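Local coordinates for general glycosylation pathway protein (Campylobacter jejuni, PDB 3AAG), which transfers a preassembled heptasaccharide from a lipid carrier to asparagine side chains of target proteins, the present chain being its periplasmic C-terminal part, at residues V33-Y38 against A154-I159. Residues are numbered along the deposited sequence; the frame is centred on the assembly and turned at random.
Sequences VTWWDY and ASFSFI
Trp35 and Phe156 carry the contact between 33-38 and 154-159, an apolar meeting of two aromatic rings that buries 94 Å² in all. The far corner of the indole does the touching: Trp35 CH2 lies 3.4 Å from Phe156 CD1, and Trp35 CZ2 is 3.8 Å from the same atom. Phe156 thus sits at the edge of the indole, close to its plane. The six-membered ring of Trp35 and the phenyl ring have centroids 5.6 Å apart and planes inclined at 48°, an oblique pairing. With CG anti to the backbone N (chi1 -161°), the indole is sent toward Phe156. The backbones stay well apart, their closest CA atoms being Trp35 CA and Ala154 CA at 10.1 Å. Trp36 CD1 lies above one face of the Trp35 indole, offset toward its rim, and Ser66 of helix 63-67 touches both Trp35 and Phe156.

Hydrogen bonds shape each segment separately. Tyr38 N bonds to Trp35 O at 3.1 Å, tightening the chain where the 3-10 turn 36-38 begins. In 154-159, Ala154 O accepts from Ser157 N at 2.9 Å, while a type I turn runs from Ser155 to Phe158.

Trp35 to Tyr38 belong to the WWDYG motif, which with the MI motif is thought, by similarity to other STT3-family oligosaccharyltransferases, to form the pocket for the +2 Ser/Thr of the acceptor sequon. Tyr38 packs on Met146 and Ile149 of the MI motif, and the Trp35-Phe156 pair joins the WWDYG loop to the chain just beyond that motif, within the STT3/PglB/AglB core domain.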
loop_
_atom_site.group_PDB
_atom_site.type_symbol
_atom_site.label_atom_id
_atom_site.label_comp_id
_atom_site.label_asym_id
_atom_site.label_seq_id
_atom_site.Cartn_x
_atom_site.Cartn_y
_atom_site.Cartn_z
ATOM N N VAL A 33 10.053 5.458 1.717
ATOM C CA VAL A 33 9.612 4.089 1.495
ATOM C C VAL A 33 8.523 4.052 0.434
ATOM O O VAL A 33 7.519 4.754 0.539
ATOM C CB VAL A 33 9.097 3.435 2.794
ATOM C CG1 VAL A 33 8.543 2.048 2.508
ATOM C CG2 VAL A 33 10.210 3.362 3.822
ATOM N N THR A 34 8.730 3.233 -0.591
ATOM C CA THR A 34 7.801 3.160 -1.711
ATOM C C THR A 34 8.189 2.037 -2.665
ATOM O O THR A 34 9.227 1.403 -2.500
ATOM C CB THR A 34 7.758 4.489 -2.487
ATOM O OG1 THR A 34 6.455 4.670 -3.054
ATOM C CG2 THR A 34 8.803 4.497 -3.598
ATOM N N TRP A 35 7.349 1.794 -3.663
ATOM C CA TRP A 35 7.598 0.728 -4.623
ATOM C C TRP A 35 8.733 1.111 -5.567
ATOM O O TRP A 35 8.976 2.292 -5.803
ATOM C CB TRP A 35 6.325 0.428 -5.414
ATOM C CG TRP A 35 6.348 -0.903 -6.082
ATOM C CD1 TRP A 35 6.112 -1.162 -7.399
ATOM C CD2 TRP A 35 6.632 -2.163 -5.468
ATOM N NE1 TRP A 35 6.227 -2.508 -7.642
ATOM C CE2 TRP A 35 6.547 -3.145 -6.473
ATOM C CE3 TRP A 35 6.950 -2.557 -4.165
ATOM C CZ2 TRP A 35 6.767 -4.494 -6.216
ATOM C CZ3 TRP A 35 7.168 -3.898 -3.912
ATOM C CH2 TRP A 35 7.076 -4.851 -4.933
ATOM N N TRP A 36 9.429 0.114 -6.105
ATOM C CA TRP A 36 10.673 0.366 -6.834
ATOM C C TRP A 36 10.468 1.106 -8.154
ATOM O O TRP A 36 11.379 1.771 -8.645
ATOM C CB TRP A 36 11.455 -0.930 -7.062
ATOM C CG TRP A 36 10.832 -1.853 -8.066
ATOM C CD1 TRP A 36 10.031 -2.926 -7.804
ATOM C CD2 TRP A 36 10.965 -1.791 -9.491
ATOM N NE1 TRP A 36 9.654 -3.533 -8.975
ATOM C CE2 TRP A 36 10.214 -2.856 -10.027
ATOM C CE3 TRP A 36 11.644 -0.938 -10.366
ATOM C CZ2 TRP A 36 10.122 -3.091 -11.398
ATOM C CZ3 TRP A 36 11.552 -1.173 -11.729
ATOM C CH2 TRP A 36 10.797 -2.240 -12.230
ATOM N N ASP A 37 9.273 0.988 -8.725
ATOM C CA ASP A 37 8.940 1.697 -9.958
ATOM C C ASP A 37 9.099 3.205 -9.803
ATOM O O ASP A 37 9.204 3.930 -10.790
ATOM C CB ASP A 37 7.511 1.372 -10.398
ATOM C CG ASP A 37 7.398 0.011 -11.059
ATOM O OD1 ASP A 37 6.492 -0.169 -11.902
ATOM O OD2 ASP A 37 8.217 -0.879 -10.735
ATOM N N TYR A 38 9.113 3.677 -8.562
ATOM C CA TYR A 38 9.219 5.106 -8.301
ATOM C C TYR A 38 10.545 5.430 -7.626
ATOM O O TYR A 38 10.823 6.584 -7.298
ATOM C CB TYR A 38 8.045 5.577 -7.441
ATOM C CG TYR A 38 6.741 4.886 -7.776
ATOM C CD1 TYR A 38 6.228 4.918 -9.068
ATOM C CD2 TYR A 38 6.026 4.202 -6.804
ATOM C CE1 TYR A 38 5.038 4.288 -9.378
ATOM C CE2 TYR A 38 4.833 3.569 -7.106
ATOM C CZ TYR A 38 4.346 3.613 -8.394
ATOM O OH TYR A 38 3.159 2.980 -8.694
ATOM N N ALA A 154 1.868 -6.151 -3.294
ATOM C CA ALA A 154 1.533 -6.889 -2.081
ATOM C C ALA A 154 2.028 -8.330 -2.127
ATOM O O ALA A 154 2.293 -8.935 -1.090
ATOM C CB ALA A 154 0.034 -6.854 -1.837
ATOM N N SER A 155 2.146 -8.880 -3.331
ATOM C CA SER A 155 2.600 -10.256 -3.491
ATOM C C SER A 155 3.966 -10.461 -2.839
ATOM O O SER A 155 4.303 -11.566 -2.414
ATOM C CB SER A 155 2.643 -10.645 -4.973
ATOM O OG SER A 155 3.916 -10.393 -5.541
ATOM N N PHE A 156 4.747 -9.391 -2.751
ATOM C CA PHE A 156 6.110 -9.491 -2.244
ATOM C C PHE A 156 6.178 -9.401 -0.724
ATOM O O PHE A 156 7.234 -9.621 -0.130
ATOM C CB PHE A 156 7.002 -8.426 -2.881
ATOM C CG PHE A 156 7.395 -8.736 -4.295
ATOM C CD1 PHE A 156 6.665 -8.231 -5.357
ATOM C CD2 PHE A 156 8.492 -9.541 -4.562
ATOM C CE1 PHE A 156 7.023 -8.517 -6.660
ATOM C CE2 PHE A 156 8.855 -9.832 -5.861
ATOM C CZ PHE A 156 8.120 -9.319 -6.913
ATOM N N SER A 157 5.053 -9.078 -0.096
ATOM C CA SER A 157 4.975 -9.087 1.358
ATOM C C SER A 157 4.696 -10.494 1.872
ATOM O O SER A 157 4.647 -10.726 3.080
ATOM C CB SER A 157 3.909 -8.106 1.856
ATOM O OG SER A 157 2.633 -8.420 1.326
ATOM N N PHE A 158 4.521 -11.432 0.945
ATOM C CA PHE A 158 4.434 -12.850 1.287
ATOM C C PHE A 158 5.765 -13.566 1.061
ATOM O O PHE A 158 6.326 -13.527 -0.034
ATOM C CB PHE A 158 3.338 -13.533 0.468
ATOM C CG PHE A 158 1.967 -12.970 0.701
ATOM C CD1 PHE A 158 1.661 -11.674 0.318
ATOM C CD2 PHE A 158 0.982 -13.738 1.300
ATOM C CE1 PHE A 158 0.396 -11.152 0.529
ATOM C CE2 PHE A 158 -0.284 -13.224 1.514
ATOM C CZ PHE A 158 -0.576 -11.929 1.128
ATOM N N ILE A 159 6.263 -14.226 2.101
ATOM C CA ILE A 159 7.453 -15.058 1.975
ATOM C C ILE A 159 7.211 -16.231 1.029
ATOM O O ILE A 159 6.293 -17.027 1.231
ATOM C CB ILE A 159 7.917 -15.593 3.345
ATOM C CG1 ILE A 159 8.371 -14.439 4.241
ATOM C CG2 ILE A 159 9.034 -16.612 3.170
ATOM C CD1 ILE A 159 9.601 -13.718 3.732
#